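Local structure of GH5 (Bacteroidetes bacterium AC2a, 4YHE) at residues A[86-91]-A[155-160]; A[161-166]-A[293-298]; A[283-288]-A[323-328]. The protein probably hydrolyses beta-glucosidic linkages of cellulose-type polysaccharides, being a family 5 glycoside hydrolase of the endoglucanase kind built on a beta/alpha barrel. One frame throughout, in Å; residues are numbered along the deposited sequence.

Contact 1: residues A[86-91]-A[155-160]; sequences ELVHMA and EWLVFE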
ATOM      1  N   GLU A  86     -12.657   4.559  14.903  1.00 21.12           N
ATOM      2  CA  GLU A  86     -12.678   6.032  14.972  1.00 23.10           C
ATOM      3  C   GLU A  86     -11.918   6.689  13.831  1.00 20.72           C
ATOM      4  O   GLU A  86     -12.406   7.640  13.201  1.00 17.97           O
ATOM      5  CB  GLU A  86     -12.115   6.531  16.319  1.00 27.58           C
ATOM      6  CG  GLU A  86     -13.108   6.444  17.472  1.00 34.19           C
ATOM      7  CD  GLU A  86     -13.633   7.813  17.953  1.00 42.76           C
ATOM      8  OE1 GLU A  86     -12.840   8.789  18.114  1.00 45.25           O
ATOM      9  OE2 GLU A  86     -14.857   7.901  18.204  1.00 52.32           O
ATOM     10  N   LEU A  87     -10.725   6.178  13.549  1.00 18.75           N
ATOM     11  CA  LEU A  87      -9.909   6.733  12.446  1.00 18.16           C
ATOM     12  C   LEU A  87     -10.604   6.614  11.085  1.00 17.67           C
ATOM     13  O   LEU A  87     -10.638   7.577  10.296  1.00 16.37           O
ATOM     14  CB  LEU A  87      -8.569   6.007  12.395  1.00 18.59           C
ATOM     15  CG  LEU A  87      -7.650   6.275  13.588  1.00 18.78           C
ATOM     16  CD1 LEU A  87      -6.549   5.242  13.601  1.00 18.80           C
ATOM     17  CD2 LEU A  87      -7.103   7.688  13.504  1.00 19.03           C
ATOM     18  N   VAL A  88     -11.155   5.425  10.838  1.00 17.80           N
ATOM     19  CA  VAL A  88     -11.904   5.134   9.627  1.00 19.23           C
ATOM     20  C   VAL A  88     -13.011   6.172   9.448  1.00 19.12           C
ATOM     21  O   VAL A  88     -13.213   6.727   8.367  1.00 17.90           O
ATOM     22  CB  VAL A  88     -12.482   3.697   9.722  1.00 20.33           C
ATOM     23  CG1 VAL A  88     -13.629   3.455   8.774  1.00 21.27           C
ATOM     24  CG2 VAL A  88     -11.391   2.679   9.466  1.00 21.14           C
ATOM     25  N   HIS A  89     -13.718   6.459  10.536  1.00 19.31           N
ATOM     26  CA  HIS A  89     -14.849   7.397  10.445  1.00 19.93           C
ATOM     27  C   HIS A  89     -14.460   8.860  10.399  1.00 20.85           C
ATOM     28  O   HIS A  89     -15.173   9.662   9.774  1.00 21.85           O
ATOM     29  CB  HIS A  89     -15.903   7.032  11.508  1.00 20.31           C
ATOM     30  CG  HIS A  89     -16.657   5.789  11.165  1.00 21.13           C
ATOM     31  ND1 HIS A  89     -16.340   4.547  11.682  1.00 21.41           N
ATOM     32  CD2 HIS A  89     -17.669   5.581  10.282  1.00 22.17           C
ATOM     33  CE1 HIS A  89     -17.153   3.644  11.165  1.00 21.89           C
ATOM     34  NE2 HIS A  89     -17.963   4.246  10.311  1.00 21.68           N
ATOM     35  N   MET A  90     -13.295   9.233  10.958  1.00 20.00           N
ATOM     36  CA  MET A  90     -12.733  10.571  10.694  1.00 20.73           C
ATOM     37  C   MET A  90     -12.418  10.755   9.208  1.00 20.96           C
ATOM     38  O   MET A  90     -12.734  11.791   8.602  1.00 17.88           O
ATOM     39  CB  MET A  90     -11.450  10.822  11.494  1.00 20.98           C
ATOM     40  CG  MET A  90     -11.587  10.821  13.008  1.00 22.78           C
ATOM     41  SD  MET A  90      -9.961  10.968  13.776  1.00 24.47           S
ATOM     42  CE  MET A  90     -10.349  11.025  15.527  1.00 24.97           C
ATOM     43  N   ALA A  91     -11.762   9.745   8.629  1.00 20.10           N
ATOM     44  CA  ALA A  91     -11.453   9.740   7.204  1.00 19.54           C
ATOM     45  C   ALA A  91     -12.725   9.892   6.344  1.00 19.48           C
ATOM     46  O   ALA A  91     -12.741  10.676   5.386  1.00 19.46           O
ATOM     47  CB  ALA A  91     -10.732   8.450   6.841  1.00 19.22           C
ATOM     48  N   GLU A 155     -19.151   1.064   0.524  1.00 26.62           N
ATOM     49  CA  GLU A 155     -18.024   0.713  -0.363  1.00 26.00           C
ATOM     50  C   GLU A 155     -16.900   1.753  -0.398  1.00 23.44           C
ATOM     51  O   GLU A 155     -15.906   1.547  -1.079  1.00 20.46           O
ATOM     52  CB  GLU A 155     -18.492   0.297  -1.766  1.00 27.56           C
ATOM     53  CG  GLU A 155     -18.911   1.421  -2.678  1.00 29.85           C
ATOM     54  CD  GLU A 155     -19.287   0.926  -4.079  1.00 30.13           C
ATOM     55  OE1 GLU A 155     -19.826  -0.209  -4.251  1.00 30.06           O
ATOM     56  OE2 GLU A 155     -19.047   1.709  -5.005  1.00 31.02           O
ATOM     57  N   TRP A 156     -17.091   2.880   0.304  1.00 22.43           N
ATOM     58  CA  TRP A 156     -16.008   3.812   0.589  1.00 21.54           C
ATOM     59  C   TRP A 156     -14.946   3.171   1.506  1.00 19.23           C
ATOM     60  O   TRP A 156     -13.837   3.665   1.536  1.00 18.12           O
ATOM     61  CB  TRP A 156     -16.503   5.135   1.212  1.00 23.70           C
ATOM     62  CG  TRP A 156     -17.315   4.943   2.442  1.00 25.11           C
ATOM     63  CD1 TRP A 156     -18.683   4.850   2.523  1.00 27.24           C
ATOM     64  CD2 TRP A 156     -16.821   4.788   3.781  1.00 27.45           C
ATOM     65  NE1 TRP A 156     -19.061   4.635   3.826  1.00 26.21           N
ATOM     66  CE2 TRP A 156     -17.945   4.604   4.621  1.00 25.83           C
ATOM     67  CE3 TRP A 156     -15.534   4.792   4.352  1.00 27.49           C
ATOM     68  CZ2 TRP A 156     -17.828   4.432   5.997  1.00 24.99           C
ATOM     69  CZ3 TRP A 156     -15.421   4.621   5.726  1.00 27.19           C
ATOM     70  CH2 TRP A 156     -16.558   4.438   6.533  1.00 25.10           C
ATOM     71  N   LEU A 157     -15.280   2.094   2.206  1.00 18.57           N
ATOM     72  CA  LEU A 157     -14.333   1.364   3.076  1.00 18.39           C
ATOM     73  C   LEU A 157     -13.874   0.071   2.376  1.00 18.40           C
ATOM     74  O   LEU A 157     -14.686  -0.802   2.088  1.00 20.22           O
ATOM     75  CB  LEU A 157     -14.969   1.035   4.427  1.00 18.16           C
ATOM     76  CG  LEU A 157     -14.128   0.216   5.426  1.00 18.89           C
ATOM     77  CD1 LEU A 157     -12.828   0.946   5.730  1.00 18.70           C
ATOM     78  CD2 LEU A 157     -14.882  -0.072   6.702  1.00 19.35           C
ATOM     79  N   VAL A 158     -12.566  -0.014   2.110  1.00 18.35           N
ATOM     80  CA  VAL A 158     -11.920  -1.141   1.430  1.00 16.46           C
ATOM     81  C   VAL A 158     -11.121  -1.946   2.449  1.00 15.89           C
ATOM     82  O   VAL A 158     -10.459  -1.367   3.313  1.00 15.50           O
ATOM     83  CB  VAL A 158     -10.937  -0.633   0.350  1.00 17.28           C
ATOM     84  CG1 VAL A 158     -10.175  -1.781  -0.315  1.00 17.57           C
ATOM     85  CG2 VAL A 158     -11.622   0.231  -0.709  1.00 17.41           C
ATOM     86  N   PHE A 159     -11.217  -3.263   2.383  1.00 15.52           N
ATOM     87  CA  PHE A 159     -10.374  -4.126   3.190  1.00 16.71           C
ATOM     88  C   PHE A 159      -9.241  -4.655   2.306  1.00 16.75           C
ATOM     89  O   PHE A 159      -9.502  -5.182   1.215  1.00 17.75           O
ATOM     90  CB  PHE A 159     -11.131  -5.335   3.736  1.00 17.99           C
ATOM     91  CG  PHE A 159     -12.190  -5.022   4.757  1.00 18.78           C
ATOM     92  CD1 PHE A 159     -12.298  -3.784   5.349  1.00 18.91           C
ATOM     93  CD2 PHE A 159     -13.074  -6.015   5.144  1.00 19.77           C
ATOM     94  CE1 PHE A 159     -13.283  -3.537   6.283  1.00 19.52           C
ATOM     95  CE2 PHE A 159     -14.064  -5.786   6.088  1.00 20.43           C
ATOM     96  CZ  PHE A 159     -14.168  -4.540   6.658  1.00 21.40           C
ATOM     97  N   GLU A 160      -8.004  -4.540   2.787  1.00 15.41           N
ATOM     98  CA  GLU A 160      -6.844  -5.119   2.133  1.00 15.18           C
ATOM     99  C   GLU A 160      -6.377  -6.288   3.006  1.00 15.24           C
ATOM    100  O   GLU A 160      -6.099  -6.097   4.188  1.00 15.99           O
ATOM    101  CB  GLU A 160      -5.784  -4.056   1.975  1.00 15.34           C
ATOM    102  CG  GLU A 160      -4.452  -4.519   1.415  1.00 15.79           C
ATOM    103  CD  GLU A 160      -3.440  -3.389   1.465  1.00 16.45           C
ATOM    104  OE1 GLU A 160      -3.551  -2.411   0.666  1.00 16.41           O
ATOM    105  OE2 GLU A 160      -2.563  -3.474   2.351  1.00 17.84           O
TER
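His89 brings its NE2 to 4.0 Å from Trp156 CH2, and its ring is held at both nitrogens: ND1 is hydrogen-bonded to Asp85 O, one turn back in the same helix, and NE2 to Asp153 OD1, just ahead of Trp156. With a carbonyl oxygen and a carboxylate as partners, both nitrogens would probably carry hydrogens, so the imidazole may well be positively charged. The two bonds fix the ring's rotation, and the indole meets it as an offset edge-to-face pair, with centroids 5.8 Å apart, planes at 73° and Trp156 presenting its edge. Trp156 has CG wedged between its backbone N and carbonyl carbon (chi1 55°), which carries the six-membered ring out to the helix. The same indole edge receives Val88, whose CG1 lies 3.7 Å from Trp156 CZ3, near the ring plane. Val88 CG1 also reaches Leu157 CD1 at 4.0 Å, so one methyl touches both the indole and the leucine. On the strand side, Leu157 CB lies 3.7 Å above the plane of the Trp156 ring, off centre. Helix 78-93 thereby packs on the start of barrel strand 157-160. It also touches the adjacent strand 97-101, through Val88 on Ile100 and Ala91 on Val98, and helix 44-53, where Leu87 and Met90 meet Phe47; His92, one turn from Val88, stacks on Trp156.

Contact 2: residues A[161-166]-A[293-298]; sequences TLNEIQ and FGEFGA
Glu295 and Asn163 face each other across the mouth of the barrel, at the C-terminal ends of its strands, joined by one water. From CB, which points toward residues 161-166, the Glu295 side chain runs out extended: CG stands anti to its own carbonyl carbon (chi1 -61°) and CD continues the line (chi2 176°), so that the carboxylate is carried straight across. On its way the side chain touches His103, His241 and Trp331. At the tip the two oxygens have different partners. OE2 accepts a hydrogen bond from the water at 2.7 Å and makes a salt bridge to Arg59 NH1; Asn163 OD1 stands 3.8 Å from this Glu295 OE2, and is itself hydrogen-bonded to Arg59 NH2, so the one guanidinium ties both residues together. The water in turn accepts from Asn163 ND2 at 3.0 Å. The amide and carboxylate planes are 30° apart while the two side chains cross at about a right angle. Glu295 OE1 is hydrogen-bonded to Tyr243 OH and lies 4.1 Å from Glu164 OE2, which is hydrogen-bonded to His241 ND1. Arg59, Tyr243 and His241 thus form a second shell that sets the positions of the two carboxylates. A consecutive Asn-Glu following barrel strand 157-160, opposed by a glutamate on strand 291-296, is consistent with the 4/7 arrangement of clan GH-A, the clan of family 5. There the acid/base follows the fourth strand and the nucleophile lies at the end of the seventh, the places taken here by Glu164 and Glu295.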
ATOM      1  N   THR A 161      -6.336  -7.484   2.428  1.00 14.96           N
ATOM      2  CA  THR A 161      -6.265  -8.716   3.210  1.00 15.88           C
ATOM      3  C   THR A 161      -5.022  -8.853   4.070  1.00 17.41           C
ATOM      4  O   THR A 161      -5.103  -9.344   5.210  1.00 19.42           O
ATOM      5  CB  THR A 161      -6.357  -9.973   2.324  1.00 16.49           C
ATOM      6  OG1 THR A 161      -5.397  -9.925   1.265  1.00 17.10           O
ATOM      7  CG2 THR A 161      -7.725 -10.084   1.722  1.00 16.71           C
ATOM      8  N   LEU A 162      -3.889  -8.494   3.476  1.00 16.24           N
ATOM      9  CA  LEU A 162      -2.553  -8.704   4.012  1.00 18.88           C
ATOM     10  C   LEU A 162      -1.669  -7.606   3.440  1.00 17.32           C
ATOM     11  O   LEU A 162      -2.075  -6.907   2.511  1.00 17.09           O
ATOM     12  CB  LEU A 162      -1.989 -10.037   3.532  1.00 20.36           C
ATOM     13  CG  LEU A 162      -2.853 -11.264   3.779  1.00 21.25           C
ATOM     14  CD1 LEU A 162      -2.297 -12.457   3.024  1.00 23.09           C
ATOM     15  CD2 LEU A 162      -2.833 -11.547   5.264  1.00 23.67           C
ATOM     16  N   ASN A 163      -0.470  -7.481   3.979  1.00 16.09           N
ATOM     17  CA  ASN A 163       0.502  -6.517   3.510  1.00 16.46           C
ATOM     18  C   ASN A 163       1.601  -7.125   2.609  1.00 17.17           C
ATOM     19  O   ASN A 163       1.344  -7.416   1.424  1.00 16.60           O
ATOM     20  CB  ASN A 163       1.066  -5.733   4.687  1.00 16.91           C
ATOM     21  CG  ASN A 163       1.950  -4.588   4.252  1.00 16.74           C
ATOM     22  OD1 ASN A 163       1.616  -3.861   3.291  1.00 16.37           O
ATOM     23  ND2 ASN A 163       3.114  -4.448   4.904  1.00 16.56           N
ATOM     24  N   GLU A 164       2.812  -7.302   3.137  1.00 17.13           N
ATOM     25  CA  GLU A 164       3.944  -7.714   2.326  1.00 16.93           C
ATOM     26  C   GLU A 164       4.377  -9.079   2.826  1.00 17.70           C
ATOM     27  O   GLU A 164       5.111  -9.177   3.804  1.00 17.82           O
ATOM     28  CB  GLU A 164       5.083  -6.705   2.435  1.00 17.46           C
ATOM     29  CG  GLU A 164       4.789  -5.358   1.749  1.00 18.15           C
ATOM     30  CD  GLU A 164       5.993  -4.434   1.730  1.00 19.85           C
ATOM     31  OE1 GLU A 164       6.942  -4.680   2.517  1.00 18.65           O
ATOM     32  OE2 GLU A 164       5.984  -3.449   0.947  1.00 20.60           O
ATOM     33  N   ILE A 165       3.915 -10.122   2.165  1.00 17.50           N
ATOM     34  CA  ILE A 165       4.154 -11.484   2.670  1.00 19.05           C
ATOM     35  C   ILE A 165       5.361 -12.049   1.938  1.00 18.72           C
ATOM     36  O   ILE A 165       5.481 -11.928   0.704  1.00 17.47           O
ATOM     37  CB  ILE A 165       2.879 -12.339   2.507  1.00 19.31           C
ATOM     38  CG1 ILE A 165       1.729 -11.728   3.318  1.00 20.98           C
ATOM     39  CG2 ILE A 165       3.126 -13.798   2.872  1.00 20.34           C
ATOM     40  CD1 ILE A 165       2.007 -11.592   4.802  1.00 20.94           C
ATOM     41  N   GLN A 166       6.284 -12.625   2.695  1.00 18.93           N
ATOM     42  CA  GLN A 166       7.574 -13.040   2.150  1.00 19.22           C
ATOM     43  C   GLN A 166       8.320 -13.920   3.130  1.00 20.54           C
ATOM     44  O   GLN A 166       7.849 -14.161   4.234  1.00 20.55           O
ATOM     45  CB  GLN A 166       8.448 -11.838   1.864  1.00 20.55           C
ATOM     46  CG  GLN A 166       8.729 -10.972   3.077  1.00 21.93           C
ATOM     47  CD  GLN A 166      10.000 -10.176   2.930  1.00 23.91           C
ATOM     48  OE1 GLN A 166      11.022 -10.696   2.464  1.00 27.47           O
ATOM     49  NE2 GLN A 166       9.965  -8.916   3.352  1.00 24.88           N
ATOM     50  N   PHE A 293      -1.676   0.907  -6.222  1.00 14.66           N
ATOM     51  CA  PHE A 293      -0.475   0.945  -5.420  1.00 14.52           C
ATOM     52  C   PHE A 293      -0.872   1.293  -3.981  1.00 13.81           C
ATOM     53  O   PHE A 293      -1.138   2.443  -3.659  1.00 14.22           O
ATOM     54  CB  PHE A 293       0.591   1.873  -6.022  1.00 14.67           C
ATOM     55  CG  PHE A 293       1.280   1.284  -7.226  1.00 14.62           C
ATOM     56  CD1 PHE A 293       0.751   1.468  -8.497  1.00 14.64           C
ATOM     57  CD2 PHE A 293       2.433   0.503  -7.085  1.00 14.83           C
ATOM     58  CE1 PHE A 293       1.365   0.904  -9.607  1.00 15.31           C
ATOM     59  CE2 PHE A 293       3.031  -0.108  -8.182  1.00 14.77           C
ATOM     60  CZ  PHE A 293       2.490   0.093  -9.461  1.00 14.92           C
ATOM     61  N   GLY A 294      -0.882   0.270  -3.116  1.00 13.04           N
ATOM     62  CA  GLY A 294      -1.058   0.465  -1.686  1.00 13.06           C
ATOM     63  C   GLY A 294      -0.002   1.376  -1.089  1.00 12.52           C
ATOM     64  O   GLY A 294      -0.270   2.093  -0.133  1.00 12.15           O
ATOM     65  N   GLU A 295       1.203   1.303  -1.645  1.00 11.73           N
ATOM     66  CA  GLU A 295       2.324   2.154  -1.292  1.00 12.44           C
ATOM     67  C   GLU A 295       3.154   2.481  -2.483  1.00 12.42           C
ATOM     68  O   GLU A 295       3.462   1.590  -3.291  1.00 12.48           O
ATOM     69  CB  GLU A 295       3.252   1.449  -0.293  1.00 12.22           C
ATOM     70  CG  GLU A 295       2.591   1.089   0.996  1.00 12.90           C
ATOM     71  CD  GLU A 295       3.492   0.291   1.953  1.00 13.62           C
ATOM     72  OE1 GLU A 295       4.723   0.354   1.816  1.00 13.88           O
ATOM     73  OE2 GLU A 295       2.924  -0.370   2.828  1.00 13.53           O
ATOM     74  N   PHE A 296       3.510   3.760  -2.629  1.00 13.21           N
ATOM     75  CA  PHE A 296       4.609   4.151  -3.502  1.00 13.41           C
ATOM     76  C   PHE A 296       5.299   5.336  -2.902  1.00 13.61           C
ATOM     77  O   PHE A 296       4.763   6.017  -2.037  1.00 13.41           O
ATOM     78  CB  PHE A 296       4.157   4.451  -4.962  1.00 13.63           C
ATOM     79  CG  PHE A 296       3.554   5.829  -5.129  1.00 13.48           C
ATOM     80  CD1 PHE A 296       2.270   6.081  -4.672  1.00 13.58           C
ATOM     81  CD2 PHE A 296       4.288   6.866  -5.677  1.00 14.28           C
ATOM     82  CE1 PHE A 296       1.692   7.351  -4.801  1.00 13.74           C
ATOM     83  CE2 PHE A 296       3.726   8.152  -5.823  1.00 14.43           C
ATOM     84  CZ  PHE A 296       2.422   8.389  -5.371  1.00 14.73           C
ATOM     85  N   GLY A 297       6.496   5.598  -3.369  1.00 13.50           N
ATOM     86  CA  GLY A 297       7.141   6.841  -3.029  1.00 13.67           C
ATOM     87  C   GLY A 297       8.616   6.847  -3.287  1.00 13.60           C
ATOM     88  O   GLY A 297       9.193   5.854  -3.754  1.00 14.60           O
ATOM     89  N   ALA A 298       9.198   7.989  -2.972  1.00 13.14           N
ATOM     90  CA  ALA A 298      10.625   8.243  -3.032  1.00 13.52           C
ATOM     91  C   ALA A 298      10.939   9.226  -1.921  1.00 13.95           C
ATOM     92  O   ALA A 298      10.203  10.235  -1.711  1.00 14.03           O
ATOM     93  CB  ALA A 298      11.026   8.837  -4.380  1.00 13.30           C
TER
HETATM   94  O   HOH W   1       4.700  -2.206   3.687  1.00 18.29           O

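Contact 3: residues A[283-288]-A[323-328]; sequences MYIRRG and DRRISA
Ile285 presses against the chain where helix 304-323 has ended and strand 327-332 is about to begin, and the tight part of the contact is its branched side chain on two carbonyl groups. Its CG1 lies 3.4 Å from Arg324 O and its CG2 3.6 Å from the same oxygen, while CD1 reaches Arg325 O at 3.7 Å. With CG1 anti to the carbonyl carbon (chi1 -61°), that branch also meets Ile326, CG1 to CG1 at 4.1 Å. The looser side belongs to the arginines: of the Arg325 side chain only CB comes near, 4.0 Å from Ile285 CG2, and the extended chain then leads away to a salt bridge with Asp4, while the Arg324 guanidinium turns to Asn278 OD1 and Ala320 O. Both segments carry a Schellman helix end, with Gly288 and Arg325, each at positive phi, as C-prime residues. Replacing Ile285 by an alanine would probably open a gap over the Arg324 carbonyl and leave Ile326 CG1 without its partner on the helix. The joint therefore rests on shape and dispersion between methyl or methylene groups and the backbone, while the charged ends are paired to other residues.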
ATOM      1  N   MET A 283      -2.288  -7.379 -17.491  1.00 18.20           N
ATOM      2  CA  MET A 283      -2.765  -8.510 -16.724  1.00 18.41           C
ATOM      3  C   MET A 283      -4.129  -8.255 -16.058  1.00 17.25           C
ATOM      4  O   MET A 283      -4.949  -9.151 -15.965  1.00 17.34           O
ATOM      5  CB  MET A 283      -1.747  -8.899 -15.655  1.00 20.30           C
ATOM      6  CG  MET A 283      -2.074 -10.194 -14.957  1.00 21.12           C
ATOM      7  SD  MET A 283      -1.847 -11.602 -16.069  1.00 25.81           S
ATOM      8  CE  MET A 283      -2.148 -12.972 -14.961  1.00 26.59           C
ATOM      9  N   TYR A 284      -4.365  -7.029 -15.603  1.00 16.04           N
ATOM     10  CA  TYR A 284      -5.472  -6.750 -14.724  1.00 15.84           C
ATOM     11  C   TYR A 284      -6.421  -5.690 -15.370  1.00 15.60           C
ATOM     12  O   TYR A 284      -7.561  -6.001 -15.707  1.00 16.78           O
ATOM     13  CB  TYR A 284      -4.952  -6.320 -13.336  1.00 15.36           C
ATOM     14  CG  TYR A 284      -4.090  -7.395 -12.650  1.00 15.82           C
ATOM     15  CD1 TYR A 284      -4.571  -8.671 -12.452  1.00 15.85           C
ATOM     16  CD2 TYR A 284      -2.793  -7.107 -12.220  1.00 16.16           C
ATOM     17  CE1 TYR A 284      -3.792  -9.656 -11.818  1.00 15.82           C
ATOM     18  CE2 TYR A 284      -1.993  -8.079 -11.625  1.00 15.85           C
ATOM     19  CZ  TYR A 284      -2.482  -9.339 -11.423  1.00 15.58           C
ATOM     20  OH  TYR A 284      -1.657 -10.320 -10.813  1.00 16.32           O
ATOM     21  N   ILE A 285      -5.952  -4.480 -15.528  1.00 16.76           N
ATOM     22  CA  ILE A 285      -6.834  -3.381 -15.914  1.00 17.19           C
ATOM     23  C   ILE A 285      -7.566  -3.733 -17.221  1.00 19.21           C
ATOM     24  O   ILE A 285      -8.781  -3.572 -17.322  1.00 19.54           O
ATOM     25  CB  ILE A 285      -6.086  -2.083 -16.129  1.00 16.76           C
ATOM     26  CG1 ILE A 285      -5.369  -1.600 -14.855  1.00 17.39           C
ATOM     27  CG2 ILE A 285      -7.034  -0.997 -16.664  1.00 17.04           C
ATOM     28  CD1 ILE A 285      -6.259  -1.272 -13.675  1.00 17.73           C
ATOM     29  N   ARG A 286      -6.803  -4.197 -18.211  1.00 20.55           N
ATOM     30  CA  ARG A 286      -7.335  -4.524 -19.541  1.00 22.34           C
ATOM     31  C   ARG A 286      -8.445  -5.586 -19.479  1.00 21.45           C
ATOM     32  O   ARG A 286      -9.288  -5.654 -20.359  1.00 21.49           O
ATOM     33  CB  ARG A 286      -6.158  -4.954 -20.441  1.00 25.57           C
ATOM     34  CG  ARG A 286      -6.486  -5.175 -21.897  1.00 30.17           C
ATOM     35  CD  ARG A 286      -5.249  -5.319 -22.781  1.00 33.18           C
ATOM     36  NE  ARG A 286      -4.411  -6.490 -22.462  1.00 36.30           N
ATOM     37  CZ  ARG A 286      -3.396  -6.926 -23.229  1.00 38.83           C
ATOM     38  NH1 ARG A 286      -3.084  -6.292 -24.352  1.00 34.54           N
ATOM     39  NH2 ARG A 286      -2.680  -7.996 -22.868  1.00 37.45           N
ATOM     40  N   ARG A 287      -8.439  -6.392 -18.420  1.00 21.11           N
ATOM     41  CA  ARG A 287      -9.401  -7.416 -18.148  1.00 22.57           C
ATOM     42  C   ARG A 287     -10.506  -6.962 -17.191  1.00 20.13           C
ATOM     43  O   ARG A 287     -11.275  -7.784 -16.744  1.00 21.37           O
ATOM     44  CB  ARG A 287      -8.702  -8.628 -17.475  1.00 26.06           C
ATOM     45  CG  ARG A 287      -7.438  -9.088 -18.156  1.00 32.35           C
ATOM     46  CD  ARG A 287      -7.753  -9.849 -19.425  1.00 38.02           C
ATOM     47  NE  ARG A 287      -8.602 -11.015 -19.176  1.00 43.47           N
ATOM     48  CZ  ARG A 287      -8.202 -12.151 -18.584  1.00 50.36           C
ATOM     49  NH1 ARG A 287      -6.950 -12.332 -18.170  1.00 53.25           N
ATOM     50  NH2 ARG A 287      -9.068 -13.133 -18.409  1.00 50.69           N
ATOM     51  N   GLY A 288     -10.569  -5.687 -16.849  1.00 20.10           N
ATOM     52  CA  GLY A 288     -11.582  -5.195 -15.912  1.00 19.69           C
ATOM     53  C   GLY A 288     -11.299  -5.457 -14.440  1.00 19.84           C
ATOM     54  O   GLY A 288     -12.236  -5.439 -13.614  1.00 21.57           O
ATOM     55  N   ASP A 323      -2.835   7.162 -16.761  1.00 19.15           N
ATOM     56  CA  ASP A 323      -3.042   6.727 -18.146  1.00 20.21           C
ATOM     57  C   ASP A 323      -3.372   5.254 -18.260  1.00 22.72           C
ATOM     58  O   ASP A 323      -4.007   4.845 -19.218  1.00 22.04           O
ATOM     59  CB  ASP A 323      -1.834   7.086 -19.009  1.00 21.68           C
ATOM     60  CG  ASP A 323      -1.712   8.586 -19.249  1.00 21.14           C
ATOM     61  OD1 ASP A 323      -2.696   9.304 -19.010  1.00 24.47           O
ATOM     62  OD2 ASP A 323      -0.628   9.057 -19.623  1.00 20.93           O
ATOM     63  N   ARG A 324      -2.952   4.464 -17.262  1.00 18.52           N
ATOM     64  CA  ARG A 324      -3.280   3.054 -17.152  1.00 18.84           C
ATOM     65  C   ARG A 324      -4.422   2.756 -16.181  1.00 17.63           C
ATOM     66  O   ARG A 324      -4.698   1.604 -15.884  1.00 16.68           O
ATOM     67  CB  ARG A 324      -1.995   2.293 -16.760  1.00 18.73           C
ATOM     68  CG  ARG A 324      -1.043   2.166 -17.930  1.00 19.13           C
ATOM     69  CD  ARG A 324       0.430   2.018 -17.596  1.00 18.47           C
ATOM     70  NE  ARG A 324       1.202   2.155 -18.828  1.00 19.01           N
ATOM     71  CZ  ARG A 324       1.470   3.311 -19.432  1.00 20.14           C
ATOM     72  NH1 ARG A 324       1.107   4.475 -18.886  1.00 19.69           N
ATOM     73  NH2 ARG A 324       2.136   3.311 -20.580  1.00 21.52           N
ATOM     74  N   ARG A 325      -5.127   3.796 -15.719  1.00 17.82           N
ATOM     75  CA  ARG A 325      -6.276   3.635 -14.809  1.00 17.41           C
ATOM     76  C   ARG A 325      -5.929   3.006 -13.453  1.00 16.38           C
ATOM     77  O   ARG A 325      -6.743   2.316 -12.841  1.00 15.52           O
ATOM     78  CB  ARG A 325      -7.403   2.858 -15.517  1.00 20.52           C
ATOM     79  CG  ARG A 325      -7.771   3.561 -16.822  1.00 23.71           C
ATOM     80  CD  ARG A 325      -8.945   2.951 -17.550  1.00 28.26           C
ATOM     81  NE  ARG A 325      -9.055   3.682 -18.808  1.00 33.82           N
ATOM     82  CZ  ARG A 325     -10.174   3.893 -19.495  1.00 40.49           C
ATOM     83  NH1 ARG A 325     -11.340   3.403 -19.081  1.00 40.94           N
ATOM     84  NH2 ARG A 325     -10.107   4.603 -20.620  1.00 42.72           N
ATOM     85  N   ILE A 326      -4.719   3.284 -13.023  1.00 17.58           N
ATOM     86  CA  ILE A 326      -4.171   2.792 -11.756  1.00 16.92           C
ATOM     87  C   ILE A 326      -4.107   3.953 -10.746  1.00 16.21           C
ATOM     88  O   ILE A 326      -3.603   5.030 -11.042  1.00 16.48           O
ATOM     89  CB  ILE A 326      -2.790   2.209 -11.993  1.00 16.87           C
ATOM     90  CG1 ILE A 326      -2.909   0.950 -12.864  1.00 17.06           C
ATOM     91  CG2 ILE A 326      -2.123   1.815 -10.662  1.00 17.44           C
ATOM     92  CD1 ILE A 326      -1.556   0.430 -13.310  1.00 17.34           C
ATOM     93  N   SER A 327      -4.649   3.694  -9.567  1.00 15.63           N
ATOM     94  CA  SER A 327      -4.547   4.587  -8.423  1.00 15.58           C
ATOM     95  C   SER A 327      -3.346   4.215  -7.548  1.00 15.18           C
ATOM     96  O   SER A 327      -2.794   3.083  -7.642  1.00 15.63           O
ATOM     97  CB  SER A 327      -5.828   4.494  -7.601  1.00 15.13           C
ATOM     98  OG  SER A 327      -6.124   3.161  -7.196  1.00 16.28           O
ATOM     99  N   ALA A 328      -2.971   5.135  -6.672  1.00 14.53           N
ATOM    100  CA  ALA A 328      -1.742   4.967  -5.868  1.00 13.91           C
ATOM    101  C   ALA A 328      -1.746   5.785  -4.581  1.00 13.69           C
ATOM    102  O   ALA A 328      -2.124   6.964  -4.575  1.00 13.27           O
ATOM    103  CB  ALA A 328      -0.529   5.312  -6.705  1.00 14.28           C
TER

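How the contacts relate
Contact 2 is the core of the three, its centre about 4 Å from that of the chain, against 14 and 16 Å for contacts 1 and 3, which are partly buried and nearer the outside of the barrel. Each of these sets a barrel helix on the chain entering a strand, 157-160 or 327-332: contact 1 by a valine, a leucine and an aromatic pair, contact 3 by one isoleucine laid on backbone carbonyls. Contact 2 lies where strands 157-160 and 291-296 finish, and is polar and water-bridged. Contact 1 runs directly into it at Glu160 and Thr161, and Arg59 binds Glu160 as well as Glu295. Contact 3 adjoins it through neighbouring strands, with Phe293 N 2.8 Å from Ser327 O, a probable hydrogen bond.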